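Long-range contacts in N-acetylglucosamine-specific lectin (Saxidomus purpuratus, PDB 6A7T), which binds carbohydrates, recognising N-acetylated hexosamines through a C-type lectin domain whose sugar recognition does not depend on calcium: residues S52-C56 against P150-E154; V66-D72 against F109-G113. All coordinates share one frame; numbering follows the deposited sequence.

Contact 1: S52-C56 against P150-E154. With CA (calcium ion), chain D.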
ATOM      1  N   SER B  52     -15.575  13.399  14.520  1.00 13.32           N
ATOM      2  CA  SER B  52     -14.800  12.261  14.865  1.00 12.23           C
ATOM      3  C   SER B  52     -13.381  12.432  14.299  1.00 11.30           C
ATOM      4  O   SER B  52     -12.431  12.176  15.002  1.00 10.93           O
ATOM      5  CB  SER B  52     -15.411  10.979  14.350  1.00 11.48           C
ATOM      6  OG  SER B  52     -16.739  10.800  14.829  1.00 11.87           O
ATOM      7  N   LYS B  53     -13.295  12.931  13.072  1.00 13.22           N
ATOM      8  CA  LYS B  53     -11.976  13.246  12.464  1.00 13.41           C
ATOM      9  C   LYS B  53     -11.206  14.212  13.367  1.00 13.72           C
ATOM     10  O   LYS B  53     -10.040  13.966  13.743  1.00 13.25           O
ATOM     11  CB  LYS B  53     -12.150  13.819  11.072  1.00 14.77           C
ATOM     12  CG  LYS B  53     -10.828  14.174  10.378  1.00 15.70           C
ATOM     13  CD  LYS B  53     -11.078  14.690   8.983  1.00 18.62           C
ATOM     14  CE  LYS B  53      -9.804  15.216   8.343  1.00 20.47           C
ATOM     15  NZ  LYS B  53      -9.258  16.331   9.136  1.00 26.23           N
ATOM     16  N   ALA B  54     -11.878  15.305  13.764  1.00 15.58           N
ATOM     17  CA  ALA B  54     -11.236  16.280  14.700  1.00 16.08           C
ATOM     18  C   ALA B  54     -10.871  15.657  16.043  1.00 15.16           C
ATOM     19  O   ALA B  54      -9.850  16.009  16.617  1.00 17.36           O
ATOM     20  CB  ALA B  54     -12.147  17.470  14.900  1.00 17.09           C
ATOM     21  N   PHE B  55     -11.754  14.820  16.616  1.00 13.17           N
ATOM     22  CA  PHE B  55     -11.489  14.165  17.860  1.00 14.10           C
ATOM     23  C   PHE B  55     -10.182  13.361  17.764  1.00 14.72           C
ATOM     24  O   PHE B  55      -9.339  13.442  18.662  1.00 16.67           O
ATOM     25  CB  PHE B  55     -12.651  13.263  18.288  1.00 14.94           C
ATOM     26  CG  PHE B  55     -12.367  12.423  19.502  1.00 15.60           C
ATOM     27  CD1 PHE B  55     -12.250  12.985  20.783  1.00 15.86           C
ATOM     28  CD2 PHE B  55     -12.128  11.056  19.378  1.00 14.59           C
ATOM     29  CE1 PHE B  55     -11.947  12.195  21.876  1.00 16.84           C
ATOM     30  CE2 PHE B  55     -11.814  10.274  20.467  1.00 15.57           C
ATOM     31  CZ  PHE B  55     -11.725  10.842  21.723  1.00 16.68           C
ATOM     32  N   CYS B  56     -10.034  12.559  16.707  1.00 14.28           N
ATOM     33  CA  CYS B  56      -8.850  11.713  16.651  1.00 15.35           C
ATOM     34  C   CYS B  56      -7.598  12.613  16.544  1.00 16.08           C
ATOM     35  O   CYS B  56      -6.542  12.335  17.154  1.00 16.34           O
ATOM     36  CB  CYS B  56      -8.948  10.760  15.478  1.00 13.73           C
ATOM     37  SG  CYS B  56     -10.182   9.462  15.756  1.00 13.39           S
ATOM     38  N   PRO B 150     -20.039   6.609  17.393  1.00  8.72           N
ATOM     39  CA  PRO B 150     -18.710   6.371  17.922  1.00  8.73           C
ATOM     40  C   PRO B 150     -17.732   6.272  16.743  1.00  8.14           C
ATOM     41  O   PRO B 150     -18.111   6.308  15.571  1.00  7.95           O
ATOM     42  CB  PRO B 150     -18.851   5.019  18.642  1.00  8.82           C
ATOM     43  CG  PRO B 150     -19.834   4.299  17.743  1.00  8.32           C
ATOM     44  CD  PRO B 150     -20.787   5.357  17.286  1.00  8.51           C
ATOM     45  N   CYS B 151     -16.451   6.169  17.089  1.00  8.15           N
ATOM     46  CA  CYS B 151     -15.417   6.138  16.041  1.00  8.74           C
ATOM     47  C   CYS B 151     -14.218   5.315  16.492  1.00  8.88           C
ATOM     48  O   CYS B 151     -14.124   4.900  17.676  1.00  7.95           O
ATOM     49  CB  CYS B 151     -15.041   7.577  15.711  1.00  8.69           C
ATOM     50  SG  CYS B 151     -14.121   8.468  16.991  1.00 10.64           S
ATOM     51  N   ILE B 152     -13.307   5.030  15.544  1.00  7.56           N
ATOM     52  CA  ILE B 152     -12.044   4.342  15.843  1.00  8.43           C
ATOM     53  C   ILE B 152     -10.863   5.245  15.458  1.00  7.88           C
ATOM     54  O   ILE B 152     -10.719   5.621  14.315  1.00  9.30           O
ATOM     55  CB  ILE B 152     -11.972   3.015  15.085  1.00  8.22           C
ATOM     56  CG1 ILE B 152     -13.232   2.195  15.287  1.00  8.46           C
ATOM     57  CG2 ILE B 152     -10.705   2.283  15.504  1.00  8.09           C
ATOM     58  CD1 ILE B 152     -13.380   0.994  14.429  1.00  9.29           C
ATOM     59  N   CYS B 153     -10.066   5.610  16.450  1.00  9.41           N
ATOM     60  CA  CYS B 153      -8.827   6.318  16.206  1.00 10.78           C
ATOM     61  C   CYS B 153      -7.644   5.340  16.197  1.00 10.19           C
ATOM     62  O   CYS B 153      -7.665   4.285  16.792  1.00 10.47           O
ATOM     63  CB  CYS B 153      -8.518   7.379  17.258  1.00 12.19           C
ATOM     64  SG  CYS B 153      -9.850   8.582  17.529  1.00 13.85           S
ATOM     65  N   GLU B 154      -6.611   5.737  15.465  1.00 10.08           N
ATOM     66  CA  GLU B 154      -5.391   4.920  15.233  1.00 10.34           C
ATOM     67  C   GLU B 154      -4.162   5.826  15.364  1.00 10.50           C
ATOM     68  O   GLU B 154      -4.128   6.874  14.797  1.00 11.55           O
ATOM     69  CB  GLU B 154      -5.408   4.288  13.844  1.00 10.45           C
ATOM     70  CG  GLU B 154      -4.229   3.339  13.611  1.00 11.69           C
ATOM     71  CD  GLU B 154      -4.147   2.681  12.240  1.00 12.28           C
ATOM     72  OE1 GLU B 154      -4.910   3.128  11.319  1.00 12.57           O
ATOM     73  OE2 GLU B 154      -3.307   1.760  12.068  1.00 12.04           O
TER
HETATM   74 CA    CA D 201      -3.889   1.006   9.828  1.00 10.64          CA
HETATM   75  O   HOH W   1      -2.436   3.025   9.367  1.00 12.77           O
HETATM   76  O   HOH W   2      -1.929  -0.324  10.199  1.00 11.89           O
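C56 and C153 are joined by a disulfide, SG to SG 2.0 Å with a chi3 of -81°, that ties helix 49-58 to strand 149-155. In both cysteines SG stands anti to the carbonyl carbon, chi1 -72° in C56 and -54° in C153, and both CB atoms point toward the opposing segment, across a CA-to-CA separation of 5.4 Å between C56 and C153. The ring of F55 comes in beside this bridge on the helix side. Its CD2 lies 3.8 Å from C153 SG and 4.0 Å from C151 SG, both sulfurs meeting the ring obliquely. One turn back on the helix, S52 lays its CB alongside C151 CB at 3.7 Å, while its OG is hydrogen-bonded to G48 O. C151 is not bonded to C56: the SG atoms of these two residues are 4.2 Å apart. I152 and E154 point away from the helix, and E154 reaches the calcium ion with OE1 at 2.8 Å and OE2 at 2.4 Å. Helix-to-strand disulfides of this kind are a hallmark of the C-type lectin fold. The covalent bridge fixes strand to helix, and because C153 and E154 point to opposite sides, the same short strand is anchored at both helix and calcium ion.

Contact 2: V66-D72 against F109-G113. With CA (calcium ion), chain D.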
ATOM      1  N   VAL B  66      -7.318   1.158   7.155  1.00  8.13           N
ATOM      2  CA  VAL B  66      -7.241  -0.298   7.254  1.00  9.00           C
ATOM      3  C   VAL B  66      -6.518  -0.853   6.017  1.00 10.46           C
ATOM      4  O   VAL B  66      -7.105  -0.888   4.916  1.00 10.93           O
ATOM      5  CB  VAL B  66      -8.655  -0.889   7.396  1.00  9.62           C
ATOM      6  CG1 VAL B  66      -8.664  -2.401   7.513  1.00  9.47           C
ATOM      7  CG2 VAL B  66      -9.418  -0.256   8.565  1.00  9.09           C
ATOM      8  N   GLU B  67      -5.234  -1.224   6.201  1.00 10.67           N
ATOM      9  CA  GLU B  67      -4.348  -1.522   5.069  1.00 11.50           C
ATOM     10  C   GLU B  67      -4.376  -3.003   4.724  1.00 12.68           C
ATOM     11  O   GLU B  67      -3.925  -3.343   3.644  1.00 14.83           O
ATOM     12  CB  GLU B  67      -2.931  -1.038   5.369  1.00 11.77           C
ATOM     13  CG  GLU B  67      -2.836   0.450   5.254  1.00 12.73           C
ATOM     14  CD  GLU B  67      -3.276   1.240   6.475  1.00 12.93           C
ATOM     15  OE1 GLU B  67      -3.308   0.630   7.580  1.00 12.50           O
ATOM     16  OE2 GLU B  67      -3.373   2.484   6.330  1.00 18.58           O
ATOM     17  N   CYS B  68      -4.907  -3.862   5.592  1.00 11.75           N
ATOM     18  CA  CYS B  68      -4.842  -5.290   5.330  1.00 13.53           C
ATOM     19  C   CYS B  68      -5.956  -6.042   6.021  1.00 14.44           C
ATOM     20  O   CYS B  68      -6.614  -5.537   6.983  1.00 12.53           O
ATOM     21  CB  CYS B  68      -3.513  -5.886   5.789  1.00 14.49           C
ATOM     22  SG  CYS B  68      -3.235  -5.732   7.579  1.00 16.01           S
ATOM     23  N   SER B  69      -6.134  -7.289   5.585  1.00 13.70           N
ATOM     24  CA  SER B  69      -7.192  -8.157   6.122  1.00 15.52           C
ATOM     25  C   SER B  69      -6.979  -8.519   7.597  1.00 14.88           C
ATOM     26  O   SER B  69      -7.949  -8.613   8.367  1.00 16.15           O
ATOM     27  CB  SER B  69      -7.351  -9.363   5.233  1.00 17.26           C
ATOM     28  OG  SER B  69      -6.276 -10.265   5.455  1.00 20.22           O
ATOM     29  N   LYS B  70      -5.727  -8.602   8.077  1.00 14.43           N
ATOM     30  CA  LYS B  70      -5.488  -8.887   9.449  1.00 15.41           C
ATOM     31  C   LYS B  70      -5.986  -7.748  10.362  1.00 13.02           C
ATOM     32  O   LYS B  70      -6.526  -8.022  11.419  1.00 13.26           O
ATOM     33  CB  LYS B  70      -4.007  -9.134   9.694  1.00 18.44           C
ATOM     34  CG  LYS B  70      -3.523 -10.481   9.162  1.00 23.50           C
ATOM     35  CD  LYS B  70      -2.301 -11.044   9.886  1.00 30.36           C
ATOM     36  CE  LYS B  70      -1.168 -10.070  10.137  1.00 35.93           C
ATOM     37  NZ  LYS B  70      -0.255 -10.004   8.976  1.00 40.14           N
ATOM     38  N   GLU B  71      -5.791  -6.502   9.923  1.00 12.12           N
ATOM     39  CA  GLU B  71      -6.198  -5.338  10.699  1.00 10.68           C
ATOM     40  C   GLU B  71      -7.743  -5.278  10.685  1.00 10.38           C
ATOM     41  O   GLU B  71      -8.366  -5.018  11.678  1.00  9.11           O
ATOM     42  CB  GLU B  71      -5.577  -4.091  10.072  1.00 10.06           C
ATOM     43  CG  GLU B  71      -5.841  -2.826  10.851  1.00 10.82           C
ATOM     44  CD  GLU B  71      -5.153  -1.600  10.321  1.00 11.49           C
ATOM     45  OE1 GLU B  71      -4.691  -1.567   9.129  1.00 12.19           O
ATOM     46  OE2 GLU B  71      -5.126  -0.636  11.062  1.00 12.10           O
ATOM     47  N   ASP B  72      -8.319  -5.509   9.509  1.00 10.21           N
ATOM     48  CA  ASP B  72      -9.773  -5.582   9.350  1.00 11.25           C
ATOM     49  C   ASP B  72     -10.311  -6.640  10.315  1.00 11.19           C
ATOM     50  O   ASP B  72     -11.303  -6.408  10.990  1.00 11.72           O
ATOM     51  CB  ASP B  72     -10.151  -5.936   7.914  1.00 11.94           C
ATOM     52  CG  ASP B  72     -11.643  -6.049   7.664  1.00 11.96           C
ATOM     53  OD1 ASP B  72     -12.284  -5.002   7.646  1.00 11.34           O
ATOM     54  OD2 ASP B  72     -12.114  -7.165   7.389  1.00 12.83           O
ATOM     55  N   PHE B 109      -7.166   2.843  -1.276  1.00 15.60           N
ATOM     56  CA  PHE B 109      -7.386   1.588  -0.632  1.00 15.73           C
ATOM     57  C   PHE B 109      -6.419   0.568  -1.207  1.00 17.01           C
ATOM     58  O   PHE B 109      -6.146   0.606  -2.439  1.00 18.69           O
ATOM     59  CB  PHE B 109      -8.810   1.099  -0.852  1.00 15.56           C
ATOM     60  CG  PHE B 109      -9.918   1.923  -0.236  1.00 15.15           C
ATOM     61  CD1 PHE B 109      -9.739   2.608   0.946  1.00 14.30           C
ATOM     62  CD2 PHE B 109     -11.148   2.006  -0.880  1.00 13.84           C
ATOM     63  CE1 PHE B 109     -10.771   3.341   1.496  1.00 14.44           C
ATOM     64  CE2 PHE B 109     -12.184   2.749  -0.338  1.00 15.09           C
ATOM     65  CZ  PHE B 109     -11.989   3.411   0.856  1.00 14.89           C
ATOM     66  N   THR B 110      -5.963  -0.324  -0.314  1.00 15.12           N
ATOM     67  CA  THR B 110      -5.242  -1.531  -0.634  1.00 15.83           C
ATOM     68  C   THR B 110      -6.185  -2.698  -0.403  1.00 15.20           C
ATOM     69  O   THR B 110      -6.786  -3.232  -1.317  1.00 17.81           O
ATOM     70  CB  THR B 110      -3.926  -1.581   0.158  1.00 15.43           C
ATOM     71  OG1 THR B 110      -4.088  -1.252   1.542  1.00 16.77           O
ATOM     72  CG2 THR B 110      -2.912  -0.594  -0.371  1.00 17.41           C
ATOM     73  N   PHE B 111      -6.353  -3.082   0.864  1.00 14.09           N
ATOM     74  CA  PHE B 111      -7.411  -3.979   1.269  1.00 13.72           C
ATOM     75  C   PHE B 111      -8.753  -3.300   0.979  1.00 13.68           C
ATOM     76  O   PHE B 111      -8.840  -2.106   1.144  1.00 14.42           O
ATOM     77  CB  PHE B 111      -7.288  -4.271   2.766  1.00 13.66           C
ATOM     78  CG  PHE B 111      -8.467  -5.008   3.350  1.00 13.80           C
ATOM     79  CD1 PHE B 111      -8.640  -6.360   3.149  1.00 16.05           C
ATOM     80  CD2 PHE B 111      -9.448  -4.333   4.073  1.00 14.80           C
ATOM     81  CE1 PHE B 111      -9.750  -7.031   3.653  1.00 15.89           C
ATOM     82  CE2 PHE B 111     -10.563  -4.997   4.550  1.00 13.87           C
ATOM     83  CZ  PHE B 111     -10.706  -6.347   4.380  1.00 14.50           C
ATOM     84  N   ILE B 112      -9.711  -4.067   0.431  1.00 14.91           N
ATOM     85  CA  ILE B 112     -11.034  -3.585   0.114  1.00 17.09           C
ATOM     86  C   ILE B 112     -11.995  -4.270   1.070  1.00 16.17           C
ATOM     87  O   ILE B 112     -12.125  -5.493   1.077  1.00 17.70           O
ATOM     88  CB  ILE B 112     -11.423  -3.865  -1.354  1.00 18.45           C
ATOM     89  CG1 ILE B 112     -10.356  -3.319  -2.307  1.00 22.57           C
ATOM     90  CG2 ILE B 112     -12.808  -3.303  -1.658  1.00 18.89           C
ATOM     91  CD1 ILE B 112     -10.328  -1.811  -2.439  1.00 22.94           C
ATOM     92  N   GLY B 113     -12.659  -3.466   1.913  1.00 15.57           N
ATOM     93  CA  GLY B 113     -13.455  -4.004   3.010  1.00 14.78           C
ATOM     94  C   GLY B 113     -14.940  -3.670   2.929  1.00 14.51           C
ATOM     95  O   GLY B 113     -15.672  -3.789   3.947  1.00 13.08           O
TER
HETATM   96 CA    CA D 201      -3.889   1.006   9.828  1.00 10.64          CA
HETATM   97  O   HOH W   3      -7.241  -0.317   2.235  1.00 11.26           O
HETATM   98  O   HOH W   1      -2.436   3.025   9.367  1.00 12.77           O
HETATM   99  O   HOH W   4     -14.563  -5.274   6.086  1.00 12.36           O
HETATM  100  O   HOH W   2      -1.929  -0.324  10.199  1.00 11.89           O
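F111, on the long loop of the C-type lectin fold between strands 100-103 and 125-131, packs its ring against the start of helix 69-80. With CG anti to the backbone N (chi1 170°), the ring runs from C68 to D72 across the first helical turn. C68 O sits over one face, offset toward the rim, 4.1 Å above the plane. The far end of the ring meets D72, whose OD2 is 3.4 Å from F111 CZ; the two side chains cross at about a right angle, carboxylate and ring planes 40° apart. That carboxylate is also held by Y128 and R76. V66 lies beside F111, pointing the same way, and V66 CG1 is 4.0 Å from F111 CD2.

E67 and T110 add the polar part. T110 OG1 donates to E67 O at 3.0 Å, tilted 25° from the carbonyl plane, so the loop grips the backbone of a calcium ligand. E67 CB points away from the loop, and the chain beyond it bends to place OE1 2.4 Å from the calcium ion. Further along, C68 is disulfide-linked to C23 of a neighbouring subunit. Water 3 bridges the backbones, donating to V66 O at 2.7 Å and to F111 O at 2.6 Å.

In the fold
From the N terminus the chain runs through strands 33-35 and 38-47 into helix 49-58 with the first half of contact 1, passes through strand 62-63 to 66-72 at the start of helix 69-80, then follows strands 87-95 and 100-103 to 109-113, where contact 2 closes a smaller loop. Strands 125-131 and 134-141 follow before 150-154 closes contact 1, so contact 2 is nested within it. Contact 1 ties a helix to the sheet containing strand 149-155; contact 2 ties the second helix to the long loop. Their centres lie 18 Å apart, on opposite sides of the chain's centre, yet one calcium ion joins them: E154 meets E67 and E71 there; T65 O and two waters complete the site.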